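Local coordinates for protein endonuclease IV (PDB 3AAM) that cleaves DNA phosphodiester bonds at apurinic or apyrimidinic sites during repair, leaving a 3'-hydroxyl and a 5'-terminal sugar phosphate, and also has 3'-5' exonuclease activity, at residues Tyr4-Ser9 with Ala257-Val262; Ala17-Glu22 with Thr29-Phe34; Gly186-Leu191 with Lys232-Asp237; His219-Gln224 with Pro253-Trp258. All blocks are in the same frame, centred on the assembly; numbering follows the deposited sequence.

Contact 1: residues Tyr4-Ser9 with Ala257-Val262; sequences YGFHLS and AWNLRV
Strand 4-6, which carries Tyr4 and Phe6, runs nearly antiparallel to helix 257-262, which carries Asn259 and Leu260, the two axes lying 10.0 Å apart at an angle of 170°. Phe6 spans most of this gap. Its CG lies anti to the carbonyl carbon (chi1 -57°), which sends the ring out to the helix, where the far end of the ring lies against two successive residues: CE1 rests on Asn259 CB at 3.6 Å, and CZ on Leu260 CG, also at 3.6 Å. Leu260 then turns its CD2 branch to the edge of the Tyr4 ring, 3.8 Å from CE1 and near the ring plane. The Tyr4 hydroxyl passes beyond this patch to Arg264, farther along the same helix. Were Phe6 cut back to alanine, Leu260 CG and the Asn259 methylene would probably lose their aromatic neighbour, and a gap would be likely to open between strand and helix. The contact is a clear example of closure in a TIM barrel: the first strand, paired in parallel with strand 244-247, is covered by the last helix. No hydrogen bond crosses the interface, which implies that strand and helix are held together by apolar burial.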
loop_
_atom_site.group_PDB
_atom_site.type_symbol
_atom_site.label_atom_id
_atom_site.label_comp_id
_atom_site.label_asym_id
_atom_site.label_seq_id
_atom_site.Cartn_x
_atom_site.Cartn_y
_atom_site.Cartn_z
ATOM N N TYR A 4 8.145 -0.566 9.894
ATOM C CA TYR A 4 8.608 -0.166 8.573
ATOM C C TYR A 4 9.088 -1.345 7.739
ATOM O O TYR A 4 9.571 -2.350 8.263
ATOM C CB TYR A 4 9.746 0.851 8.725
ATOM C CG TYR A 4 10.953 0.277 9.428
ATOM C CD1 TYR A 4 11.994 -0.308 8.705
ATOM C CD2 TYR A 4 11.021 0.248 10.821
ATOM C CE1 TYR A 4 13.070 -0.913 9.353
ATOM C CE2 TYR A 4 12.093 -0.354 11.479
ATOM C CZ TYR A 4 13.112 -0.933 10.737
ATOM O OH TYR A 4 14.163 -1.545 11.386
ATOM N N GLY A 5 8.968 -1.207 6.425
ATOM C CA GLY A 5 9.402 -2.275 5.547
ATOM C C GLY A 5 9.423 -1.878 4.090
ATOM O O GLY A 5 9.157 -0.726 3.732
ATOM N N PHE A 6 9.740 -2.857 3.249
ATOM C CA PHE A 6 9.822 -2.669 1.804
ATOM C C PHE A 6 8.872 -3.632 1.121
ATOM O O PHE A 6 8.218 -4.458 1.762
ATOM C CB PHE A 6 11.213 -3.022 1.268
ATOM C CG PHE A 6 12.343 -2.270 1.896
ATOM C CD1 PHE A 6 12.281 -0.892 2.065
ATOM C CD2 PHE A 6 13.511 -2.941 2.254
ATOM C CE1 PHE A 6 13.368 -0.189 2.575
ATOM C CE2 PHE A 6 14.604 -2.249 2.764
ATOM C CZ PHE A 6 14.536 -0.875 2.925
ATOM N N HIS A 7 8.822 -3.521 -0.200
ATOM C CA HIS A 7 8.041 -4.438 -1.001
ATOM C C HIS A 7 9.060 -5.505 -1.378
ATOM O O HIS A 7 10.093 -5.204 -1.989
ATOM C CB HIS A 7 7.498 -3.762 -2.257
ATOM C CG HIS A 7 6.547 -4.628 -3.018
ATOM N ND1 HIS A 7 6.951 -5.761 -3.690
ATOM C CD2 HIS A 7 5.203 -4.564 -3.158
ATOM C CE1 HIS A 7 5.895 -6.357 -4.213
ATOM N NE2 HIS A 7 4.822 -5.652 -3.906
ATOM N N LEU A 8 8.776 -6.744 -0.987
ATOM C CA LEU A 8 9.672 -7.869 -1.233
ATOM C C LEU A 8 9.176 -8.781 -2.349
ATOM O O LEU A 8 7.972 -8.884 -2.592
ATOM C CB LEU A 8 9.828 -8.683 0.056
ATOM C CG LEU A 8 10.199 -7.887 1.313
ATOM C CD1 LEU A 8 10.172 -8.809 2.527
ATOM C CD2 LEU A 8 11.571 -7.253 1.140
ATOM N N SER A 9 10.117 -9.456 -3.001
ATOM C CA SER A 9 9.803 -10.364 -4.098
ATOM C C SER A 9 9.294 -11.718 -3.629
ATOM O O SER A 9 9.650 -12.190 -2.549
ATOM C CB SER A 9 11.047 -10.574 -4.966
ATOM O OG SER A 9 10.809 -11.563 -5.950
ATOM N N ALA A 257 20.230 -0.651 2.042
ATOM C CA ALA A 257 21.057 -0.145 3.137
ATOM C C ALA A 257 20.769 1.325 3.404
ATOM O O ALA A 257 20.660 1.741 4.558
ATOM C CB ALA A 257 22.540 -0.341 2.819
ATOM N N TRP A 258 20.661 2.106 2.333
ATOM C CA TRP A 258 20.370 3.535 2.437
ATOM C C TRP A 258 19.034 3.759 3.140
ATOM O O TRP A 258 18.948 4.472 4.143
ATOM C CB TRP A 258 20.335 4.161 1.032
ATOM C CG TRP A 258 19.898 5.610 0.982
ATOM C CD1 TRP A 258 18.642 6.101 1.221
ATOM C CD2 TRP A 258 20.715 6.747 0.664
ATOM N NE1 TRP A 258 18.628 7.467 1.072
ATOM C CE2 TRP A 258 19.886 7.890 0.734
ATOM C CE3 TRP A 258 22.068 6.910 0.331
ATOM C CZ2 TRP A 258 20.365 9.180 0.483
ATOM C CZ3 TRP A 258 22.542 8.195 0.083
ATOM C CH2 TRP A 258 21.691 9.312 0.161
ATOM N N ASN A 259 17.987 3.141 2.613
ATOM C CA ASN A 259 16.665 3.305 3.189
ATOM C C ASN A 259 16.549 2.813 4.624
ATOM O O ASN A 259 15.895 3.452 5.441
ATOM C CB ASN A 259 15.636 2.623 2.290
ATOM C CG ASN A 259 15.479 3.336 0.960
ATOM O OD1 ASN A 259 15.456 2.710 -0.102
ATOM N ND2 ASN A 259 15.366 4.660 1.012
ATOM N N LEU A 260 17.167 1.679 4.942
ATOM C CA LEU A 260 17.098 1.166 6.304
ATOM C C LEU A 260 17.827 2.091 7.276
ATOM O O LEU A 260 17.380 2.298 8.404
ATOM C CB LEU A 260 17.678 -0.250 6.378
ATOM C CG LEU A 260 16.815 -1.321 5.703
ATOM C CD1 LEU A 260 17.539 -2.654 5.711
ATOM C CD2 LEU A 260 15.478 -1.429 6.428
ATOM N N ARG A 261 18.947 2.657 6.840
ATOM C CA ARG A 261 19.690 3.566 7.700
ATOM C C ARG A 261 18.859 4.815 7.994
ATOM O O ARG A 261 18.887 5.333 9.108
ATOM C CB ARG A 261 21.037 3.917 7.054
ATOM C CG ARG A 261 22.096 2.827 7.277
ATOM C CD ARG A 261 23.215 2.896 6.250
ATOM N NE ARG A 261 23.849 4.210 6.219
ATOM C CZ ARG A 261 24.821 4.605 7.035
ATOM N NH1 ARG A 261 25.293 3.787 7.965
ATOM N NH2 ARG A 261 25.320 5.827 6.920
ATOM N N VAL A 262 18.097 5.286 7.012
ATOM C CA VAL A 262 17.259 6.460 7.237
ATOM C C VAL A 262 16.065 6.108 8.144
ATOM O O VAL A 262 15.770 6.832 9.091
ATOM C CB VAL A 262 16.773 7.055 5.899
ATOM C CG1 VAL A 262 15.863 8.253 6.163
ATOM C CG2 VAL A 262 17.979 7.492 5.068
#

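Contact 2: residues Ala17-Glu22 with Thr29-Phe34; sequences AGAVEE and TAFQIF
The shortest backbone hydrogen bond of helix 17-22, from Glu22 N to Gly18 O at 2.9 Å, belongs to the turn that presents Ala19 and Val20 to Phe31 and Ile33 of strand 31-34. Helix and strand run roughly antiparallel, at 159°, with 9.4 Å between their axes. The closest meeting is methyl to methyl: Ala19 CB stands 3.6 Å from Ile33 CG2. That branch of Ile33 lies anti to its carbonyl carbon, and CG1 is placed between backbone N and carbonyl carbon (chi1 56°), leaving CG2 to face the helix. The same methyl also lies in plane at the edge of the Phe31 ring, so two residues on one face of the strand form a continuous apolar surface. Phe31 reaches the next helix residue with the far end of its ring, CZ being 4.0 Å from Val20 CG2, while CE1 approaches Ala19 CB more loosely at 4.4 Å. Val20 also packs on Phe54 and Leu57 of helix 48-60, so it joins two neighbouring helices of the barrel's outer layer. On the other face of the strand Gln32 points away from the helix and hydrogen-bonds Glu248. The division is that of a beta-alpha barrel strand, and it implies that the helix is held here by burial of methyl groups against an aromatic ring and a branched side chain, the small Ala19 being consistent with the close approach to Ile33.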
loop_
_atom_site.group_PDB
_atom_site.type_symbol
_atom_site.label_atom_id
_atom_site.label_comp_id
_atom_site.label_asym_id
_atom_site.label_seq_id
_atom_site.Cartn_x
_atom_site.Cartn_y
_atom_site.Cartn_z
ATOM N N ALA A 17 7.103 -17.604 0.944
ATOM C CA ALA A 17 7.846 -17.879 2.169
ATOM C C ALA A 17 9.183 -17.148 2.120
ATOM O O ALA A 17 9.711 -16.724 3.149
ATOM C CB ALA A 17 8.071 -19.380 2.322
ATOM N N GLY A 18 9.727 -17.002 0.916
ATOM C CA GLY A 18 10.997 -16.318 0.759
ATOM C C GLY A 18 10.941 -14.876 1.229
ATOM O O GLY A 18 11.920 -14.344 1.754
ATOM N N ALA A 19 9.790 -14.238 1.039
ATOM C CA ALA A 19 9.623 -12.852 1.455
ATOM C C ALA A 19 9.674 -12.740 2.974
ATOM O O ALA A 19 10.260 -11.803 3.515
ATOM C CB ALA A 19 8.298 -12.299 0.929
ATOM N N VAL A 20 9.046 -13.688 3.664
ATOM C CA VAL A 20 9.059 -13.669 5.121
ATOM C C VAL A 20 10.508 -13.782 5.596
ATOM O O VAL A 20 10.942 -13.049 6.484
ATOM C CB VAL A 20 8.243 -14.842 5.718
ATOM C CG1 VAL A 20 8.261 -14.766 7.241
ATOM C CG2 VAL A 20 6.811 -14.799 5.211
ATOM N N GLU A 21 11.261 -14.698 4.992
ATOM C CA GLU A 21 12.655 -14.890 5.374
ATOM C C GLU A 21 13.503 -13.653 5.126
ATOM O O GLU A 21 14.349 -13.299 5.950
ATOM C CB GLU A 21 13.261 -16.072 4.620
ATOM C CG GLU A 21 12.572 -17.394 4.895
ATOM C CD GLU A 21 13.308 -18.563 4.287
ATOM O OE1 GLU A 21 12.728 -19.668 4.235
ATOM O OE2 GLU A 21 14.474 -18.380 3.872
ATOM N N GLU A 22 13.285 -12.994 3.990
ATOM C CA GLU A 22 14.051 -11.799 3.665
ATOM C C GLU A 22 13.724 -10.655 4.622
ATOM O O GLU A 22 14.602 -9.868 4.983
ATOM C CB GLU A 22 13.801 -11.369 2.214
ATOM C CG GLU A 22 14.528 -10.082 1.836
ATOM C CD GLU A 22 14.442 -9.754 0.360
ATOM O OE1 GLU A 22 13.528 -10.271 -0.315
ATOM O OE2 GLU A 22 15.285 -8.966 -0.122
ATOM N N THR A 29 10.238 -4.584 10.085
ATOM C CA THR A 29 9.198 -4.838 11.074
ATOM C C THR A 29 7.817 -4.866 10.426
ATOM O O THR A 29 6.788 -4.850 11.103
ATOM C CB THR A 29 9.245 -3.824 12.242
ATOM O OG1 THR A 29 9.272 -2.485 11.740
ATOM C CG2 THR A 29 10.496 -4.066 13.089
ATOM N N ALA A 30 7.823 -4.942 9.100
ATOM C CA ALA A 30 6.615 -5.023 8.288
ATOM C C ALA A 30 7.073 -5.254 6.858
ATOM O O ALA A 30 8.217 -4.957 6.520
ATOM C CB ALA A 30 5.818 -3.725 8.381
ATOM N N PHE A 31 6.198 -5.802 6.020
ATOM C CA PHE A 31 6.560 -6.014 4.623
ATOM C C PHE A 31 5.348 -6.101 3.707
ATOM O O PHE A 31 4.212 -6.259 4.159
ATOM C CB PHE A 31 7.465 -7.254 4.460
ATOM C CG PHE A 31 6.767 -8.569 4.669
ATOM C CD1 PHE A 31 6.194 -9.251 3.596
ATOM C CD2 PHE A 31 6.696 -9.137 5.934
ATOM C CE1 PHE A 31 5.561 -10.486 3.787
ATOM C CE2 PHE A 31 6.068 -10.365 6.132
ATOM C CZ PHE A 31 5.500 -11.040 5.059
ATOM N N GLN A 32 5.610 -5.972 2.414
ATOM C CA GLN A 32 4.570 -6.002 1.399
ATOM C C GLN A 32 5.013 -6.890 0.247
ATOM O O GLN A 32 6.193 -6.952 -0.071
ATOM C CB GLN A 32 4.320 -4.573 0.906
ATOM C CG GLN A 32 3.328 -4.441 -0.231
ATOM C CD GLN A 32 3.038 -2.992 -0.563
ATOM O OE1 GLN A 32 2.286 -2.321 0.143
ATOM N NE2 GLN A 32 3.654 -2.495 -1.631
ATOM N N ILE A 33 4.052 -7.569 -0.369
ATOM C CA ILE A 33 4.311 -8.450 -1.500
ATOM C C ILE A 33 3.138 -8.386 -2.468
ATOM O O ILE A 33 2.100 -7.795 -2.162
ATOM C CB ILE A 33 4.427 -9.923 -1.061
ATOM C CG1 ILE A 33 3.157 -10.335 -0.306
ATOM C CG2 ILE A 33 5.658 -10.130 -0.185
ATOM C CD1 ILE A 33 3.051 -11.836 -0.043
ATOM N N PHE A 34 3.322 -8.980 -3.643
ATOM C CA PHE A 34 2.253 -9.074 -4.631
ATOM C C PHE A 34 1.739 -10.492 -4.413
ATOM O O PHE A 34 2.408 -11.292 -3.756
ATOM C CB PHE A 34 2.787 -8.966 -6.063
ATOM C CG PHE A 34 3.214 -7.583 -6.466
ATOM C CD1 PHE A 34 2.333 -6.511 -6.379
ATOM C CD2 PHE A 34 4.491 -7.362 -6.975
ATOM C CE1 PHE A 34 2.717 -5.235 -6.795
ATOM C CE2 PHE A 34 4.886 -6.089 -7.395
ATOM C CZ PHE A 34 3.997 -5.025 -7.303
#

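Contact 3: residues Gly186-Leu191 with Lys232-Asp237; sequences GVLDAL and KRVFLD
Leu188 drives its CD1 methyl against the side chain of Asp237, and here the packing is tight: CD1 lies 3.4 Å from OD2, and the carboxylate carbon CG and methylene CB follow at 3.5 and 3.6 Å. Leucine and aspartate reach out head-on from their two backbones. Asp237 can meet the leucine because its CG is anti to the backbone N (chi1 -174°), directing the carboxylate across to helix 186-191. Against Val234 the fit is slacker. Leu188 CD1 stays 4.3 Å from Val234 CA, and between the side chains CD2 to CG1 is 4.5 Å. Both segments belong to the outer helical layer of the TIM barrel, where helix 184-194 lies beside the short helix 230-235; Leu236 is the first residue to leave helical geometry, and Asp237 follows it in the loop that leads on toward strand 244-247. A methyl group cannot satisfy a carboxylate, and the polar end of Asp237 is instead held by Arg239, whose NE makes a salt bridge to OD1. Arg239 NH1 pairs in turn with OD1 of Asp189, which probably eases the proximity of two like charges whose oxygens, Asp189 OD1 and Asp237 OD2, are 5.9 Å apart. Toward solvent the contact thins out: Asp189 is partly exposed, and Arg233, on the surface, carries its guanidinium away from helix 186-191.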
loop_
_atom_site.group_PDB
_atom_site.type_symbol
_atom_site.label_atom_id
_atom_site.label_comp_id
_atom_site.label_asym_id
_atom_site.label_seq_id
_atom_site.Cartn_x
_atom_site.Cartn_y
_atom_site.Cartn_z
ATOM N N GLY A 186 0.015 19.461 8.539
ATOM C CA GLY A 186 -1.230 19.958 7.984
ATOM C C GLY A 186 -1.882 18.949 7.062
ATOM O O GLY A 186 -3.107 18.849 6.997
ATOM N N VAL A 187 -1.060 18.203 6.332
ATOM C CA VAL A 187 -1.579 17.190 5.424
ATOM C C VAL A 187 -2.245 16.085 6.236
ATOM O O VAL A 187 -3.302 15.581 5.864
ATOM C CB VAL A 187 -0.456 16.581 4.555
ATOM C CG1 VAL A 187 -1.008 15.437 3.715
ATOM C CG2 VAL A 187 0.128 17.651 3.642
ATOM N N LEU A 188 -1.629 15.705 7.350
ATOM C CA LEU A 188 -2.218 14.667 8.178
ATOM C C LEU A 188 -3.475 15.195 8.859
ATOM O O LEU A 188 -4.408 14.437 9.102
ATOM C CB LEU A 188 -1.217 14.162 9.220
ATOM C CG LEU A 188 -0.027 13.392 8.640
ATOM C CD1 LEU A 188 0.877 12.960 9.779
ATOM C CD2 LEU A 188 -0.509 12.181 7.852
ATOM N N ASP A 189 -3.506 16.493 9.159
ATOM C CA ASP A 189 -4.690 17.074 9.791
ATOM C C ASP A 189 -5.848 17.001 8.808
ATOM O O ASP A 189 -6.983 16.724 9.188
ATOM C CB ASP A 189 -4.471 18.544 10.170
ATOM C CG ASP A 189 -3.337 18.738 11.157
ATOM O OD1 ASP A 189 -3.077 17.831 11.973
ATOM O OD2 ASP A 189 -2.711 19.820 11.124
ATOM N N ALA A 190 -5.547 17.263 7.538
ATOM C CA ALA A 190 -6.556 17.233 6.487
ATOM C C ALA A 190 -7.072 15.816 6.294
ATOM O O ALA A 190 -8.271 15.596 6.116
ATOM C CB ALA A 190 -5.965 17.763 5.179
ATOM N N LEU A 191 -6.165 14.849 6.339
ATOM C CA LEU A 191 -6.558 13.461 6.167
ATOM C C LEU A 191 -7.437 12.997 7.324
ATOM O O LEU A 191 -8.400 12.257 7.122
ATOM C CB LEU A 191 -5.318 12.569 6.054
ATOM C CG LEU A 191 -5.577 11.088 5.768
ATOM C CD1 LEU A 191 -6.332 10.939 4.451
ATOM C CD2 LEU A 191 -4.246 10.341 5.707
ATOM N N LYS A 232 9.934 12.391 7.424
ATOM C CA LYS A 232 10.321 12.076 8.789
ATOM C C LYS A 232 9.177 12.504 9.709
ATOM O O LYS A 232 8.806 11.785 10.634
ATOM C CB LYS A 232 11.599 12.826 9.175
ATOM C CG LYS A 232 12.007 12.643 10.636
ATOM C CD LYS A 232 13.216 13.506 11.006
ATOM C CE LYS A 232 12.884 14.991 10.932
ATOM N NZ LYS A 232 14.020 15.860 11.369
ATOM N N ARG A 233 8.615 13.677 9.432
ATOM C CA ARG A 233 7.521 14.213 10.230
ATOM C C ARG A 233 6.258 13.360 10.133
ATOM O O ARG A 233 5.485 13.279 11.087
ATOM C CB ARG A 233 7.235 15.654 9.810
ATOM C CG ARG A 233 8.345 16.629 10.189
ATOM C CD ARG A 233 8.115 17.242 11.569
ATOM N NE ARG A 233 8.112 16.255 12.648
ATOM C CZ ARG A 233 9.198 15.638 13.105
ATOM N NH1 ARG A 233 9.095 14.756 14.091
ATOM N NH2 ARG A 233 10.388 15.908 12.582
ATOM N N VAL A 234 6.047 12.725 8.983
ATOM C CA VAL A 234 4.886 11.854 8.809
ATOM C C VAL A 234 5.142 10.544 9.559
ATOM O O VAL A 234 4.297 10.068 10.323
ATOM C CB VAL A 234 4.632 11.546 7.307
ATOM C CG1 VAL A 234 3.553 10.479 7.157
ATOM C CG2 VAL A 234 4.199 12.811 6.590
ATOM N N PHE A 235 6.323 9.977 9.345
ATOM C CA PHE A 235 6.715 8.726 9.977
ATOM C C PHE A 235 6.658 8.812 11.499
ATOM O O PHE A 235 6.235 7.868 12.163
ATOM C CB PHE A 235 8.141 8.365 9.532
ATOM C CG PHE A 235 8.626 7.023 10.027
ATOM C CD1 PHE A 235 8.005 5.844 9.624
ATOM C CD2 PHE A 235 9.733 6.940 10.863
ATOM C CE1 PHE A 235 8.484 4.597 10.045
ATOM C CE2 PHE A 235 10.219 5.703 11.289
ATOM C CZ PHE A 235 9.596 4.532 10.880
ATOM N N LEU A 236 7.060 9.958 12.042
ATOM C CA LEU A 236 7.096 10.151 13.486
ATOM C C LEU A 236 5.909 10.894 14.080
ATOM O O LEU A 236 5.930 11.248 15.259
ATOM C CB LEU A 236 8.384 10.879 13.868
ATOM C CG LEU A 236 9.680 10.154 13.502
ATOM C CD1 LEU A 236 10.866 10.958 14.023
ATOM C CD2 LEU A 236 9.680 8.752 14.100
ATOM N N ASP A 237 4.876 11.146 13.285
ATOM C CA ASP A 237 3.722 11.845 13.833
ATOM C C ASP A 237 3.133 10.941 14.908
ATOM O O ASP A 237 2.871 9.769 14.662
ATOM C CB ASP A 237 2.685 12.120 12.747
ATOM C CG ASP A 237 1.531 12.962 13.249
ATOM O OD1 ASP A 237 0.670 12.419 13.972
ATOM O OD2 ASP A 237 1.497 14.166 12.930
#

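Contact 4: residues His219-Gln224 with Pro253-Trp258; sequences HAHLLQ and PEEDAW. With MN (manganese (II) ion), chain B.
Trp258, His221 and Gln224 account for most of the surface buried where the turn after strand 219-220 meets the start of helix 253-267. The indole of Trp258, carried out to the turn by a CG anti to the backbone N (chi1 174°), is held in two ways. Its NE1 donates to Leu222 O at 2.8 Å in a nearly straight bond (166°), the acceptor lying close to the ring plane. Over one indole face stands the Gln224 amide, upended at 85° to the ring, with NE2 3.2 Å above the plane near its centre, a geometry compatible with an N-H to pi interaction. Gln224 NE2 also donates to water 1 at 3.0 Å, and that water passes the link on to Glu254 OE2. Gln224 closes a type II turn that begins at His221, its N bonding back to His221 O. His221 sets its NE2 3.7 Å from Glu255 CG, while ND1 bonds Thr249 and Gln224 OE1 lies in plane at the ring edge. With a serine in place of His221, the Glu255 methylenes are likely to lose their packing partner and the Thr249 hydroxyl its imidazole mate. At the start of the same segment His219 NE2 binds manganese at 2.3 Å, together with His172 and Asp217. From strand 219-220, antiparallel to strand 202-208, the turn settles on helix 253-267, where Leu222 reaches Val262 and Phe263.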
loop_
_atom_site.group_PDB
_atom_site.type_symbol
_atom_site.label_atom_id
_atom_site.label_comp_id
_atom_site.label_asym_id
_atom_site.label_seq_id
_atom_site.Cartn_x
_atom_site.Cartn_y
_atom_site.Cartn_z
ATOM N N HIS A 219 8.058 7.569 -7.564
ATOM C CA HIS A 219 8.611 7.365 -6.225
ATOM C C HIS A 219 10.119 7.580 -6.169
ATOM O O HIS A 219 10.827 7.353 -7.148
ATOM C CB HIS A 219 8.334 5.946 -5.721
ATOM C CG HIS A 219 6.899 5.526 -5.799
ATOM N ND1 HIS A 219 6.490 4.249 -5.480
ATOM C CD2 HIS A 219 5.784 6.194 -6.177
ATOM C CE1 HIS A 219 5.186 4.147 -5.661
ATOM N NE2 HIS A 219 4.734 5.313 -6.085
ATOM N N ALA A 220 10.589 8.013 -5.004
ATOM C CA ALA A 220 12.007 8.228 -4.762
ATOM C C ALA A 220 12.339 7.678 -3.378
ATOM O O ALA A 220 11.480 7.658 -2.491
ATOM C CB ALA A 220 12.340 9.715 -4.821
ATOM N N HIS A 221 13.577 7.221 -3.208
ATOM C CA HIS A 221 14.041 6.684 -1.931
ATOM C C HIS A 221 13.960 7.772 -0.862
ATOM O O HIS A 221 13.838 8.959 -1.175
ATOM C CB HIS A 221 15.498 6.221 -2.037
ATOM C CG HIS A 221 15.721 5.120 -3.025
ATOM N ND1 HIS A 221 15.084 3.901 -2.942
ATOM C CD2 HIS A 221 16.532 5.047 -4.108
ATOM C CE1 HIS A 221 15.492 3.123 -3.929
ATOM N NE2 HIS A 221 16.371 3.796 -4.653
ATOM N N LEU A 222 14.036 7.367 0.401
ATOM C CA LEU A 222 13.990 8.328 1.493
ATOM C C LEU A 222 15.137 9.326 1.346
ATOM O O LEU A 222 16.265 8.949 1.024
ATOM C CB LEU A 222 14.081 7.601 2.836
ATOM C CG LEU A 222 12.976 6.564 3.059
ATOM C CD1 LEU A 222 13.201 5.865 4.388
ATOM C CD2 LEU A 222 11.609 7.235 3.026
ATOM N N LEU A 223 14.823 10.599 1.567
ATOM C CA LEU A 223 15.778 11.705 1.460
ATOM C C LEU A 223 16.281 11.975 0.044
ATOM O O LEU A 223 17.112 12.860 -0.154
ATOM C CB LEU A 223 16.980 11.483 2.389
ATOM C CG LEU A 223 16.697 11.455 3.896
ATOM C CD1 LEU A 223 18.020 11.444 4.664
ATOM C CD2 LEU A 223 15.874 12.668 4.294
ATOM N N GLN A 224 15.776 11.239 -0.943
ATOM C CA GLN A 224 16.222 11.433 -2.320
ATOM C C GLN A 224 15.204 12.122 -3.227
ATOM O O GLN A 224 15.436 12.277 -4.429
ATOM C CB GLN A 224 16.631 10.092 -2.933
ATOM C CG GLN A 224 17.880 9.494 -2.307
ATOM C CD GLN A 224 18.341 8.239 -3.015
ATOM O OE1 GLN A 224 18.013 8.020 -4.183
ATOM N NE2 GLN A 224 19.123 7.417 -2.323
ATOM N N PRO A 253 21.052 -4.336 -2.473
ATOM C CA PRO A 253 21.829 -4.122 -1.250
ATOM C C PRO A 253 22.138 -2.650 -0.949
ATOM O O PRO A 253 21.963 -2.201 0.184
ATOM C CB PRO A 253 23.084 -4.961 -1.495
ATOM C CG PRO A 253 22.541 -6.118 -2.284
ATOM C CD PRO A 253 21.631 -5.423 -3.282
ATOM N N GLU A 254 22.581 -1.900 -1.955
ATOM C CA GLU A 254 22.904 -0.486 -1.769
ATOM C C GLU A 254 21.657 0.331 -1.441
ATOM O O GLU A 254 21.657 1.125 -0.495
ATOM C CB GLU A 254 23.576 0.074 -3.028
ATOM C CG GLU A 254 23.908 1.571 -2.983
ATOM C CD GLU A 254 22.699 2.460 -3.227
ATOM O OE1 GLU A 254 21.992 2.243 -4.234
ATOM O OE2 GLU A 254 22.460 3.382 -2.416
ATOM N N GLU A 255 20.600 0.138 -2.227
ATOM C CA GLU A 255 19.350 0.865 -2.013
ATOM C C GLU A 255 18.721 0.542 -0.662
ATOM O O GLU A 255 18.274 1.439 0.061
ATOM C CB GLU A 255 18.348 0.544 -3.130
ATOM C CG GLU A 255 18.795 1.003 -4.511
ATOM C CD GLU A 255 19.548 -0.065 -5.284
ATOM O OE1 GLU A 255 20.182 -0.939 -4.656
ATOM O OE2 GLU A 255 19.512 -0.020 -6.532
ATOM N N ASP A 256 18.684 -0.740 -0.325
ATOM C CA ASP A 256 18.107 -1.168 0.939
ATOM C C ASP A 256 18.901 -0.609 2.123
ATOM O O ASP A 256 18.315 -0.139 3.092
ATOM C CB ASP A 256 18.076 -2.696 1.033
ATOM C CG ASP A 256 17.140 -3.339 0.018
ATOM O OD1 ASP A 256 16.454 -2.621 -0.746
ATOM O OD2 ASP A 256 17.092 -4.584 -0.007
ATOM N N ALA A 257 20.230 -0.651 2.042
ATOM C CA ALA A 257 21.057 -0.145 3.137
ATOM C C ALA A 257 20.769 1.325 3.404
ATOM O O ALA A 257 20.660 1.741 4.558
ATOM C CB ALA A 257 22.540 -0.341 2.819
ATOM N N TRP A 258 20.661 2.106 2.333
ATOM C CA TRP A 258 20.370 3.535 2.437
ATOM C C TRP A 258 19.034 3.759 3.140
ATOM O O TRP A 258 18.948 4.472 4.143
ATOM C CB TRP A 258 20.335 4.161 1.032
ATOM C CG TRP A 258 19.898 5.610 0.982
ATOM C CD1 TRP A 258 18.642 6.101 1.221
ATOM C CD2 TRP A 258 20.715 6.747 0.664
ATOM N NE1 TRP A 258 18.628 7.467 1.072
ATOM C CE2 TRP A 258 19.886 7.890 0.734
ATOM C CE3 TRP A 258 22.068 6.910 0.331
ATOM C CZ2 TRP A 258 20.365 9.180 0.483
ATOM C CZ3 TRP A 258 22.542 8.195 0.083
ATOM C CH2 TRP A 258 21.691 9.312 0.161
HETATM MN MN MN B . 2.751 5.510 -7.214
HETATM O O HOH W 1 20.251 4.979 -3.643
HETATM O O HOH W 2 3.933 4.339 -9.094
#

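Contacts 1, 2 and 3 are buried, whereas contact 4 lies at the surface. Contacts 1 and 4 meet on helix 253-267 and share Ala257 and Trp258; the helix offers strand 4-6 an apolar side and the turn at 221-224 a more polar one. Contacts 1 and 2 are both strand-to-helix packing on the barrel sheet, joined through a probable hydrogen bond from Leu8 N to Gln32 O. Contact 3 differs in packing an outer helix on another and on the loop that follows it, about 26 Å from contact 2 between centres, and it mixes methyl packing with a carboxylate. Only contact 4 has a direct hydrogen bond between its segments, a bridging water and a metal ligand.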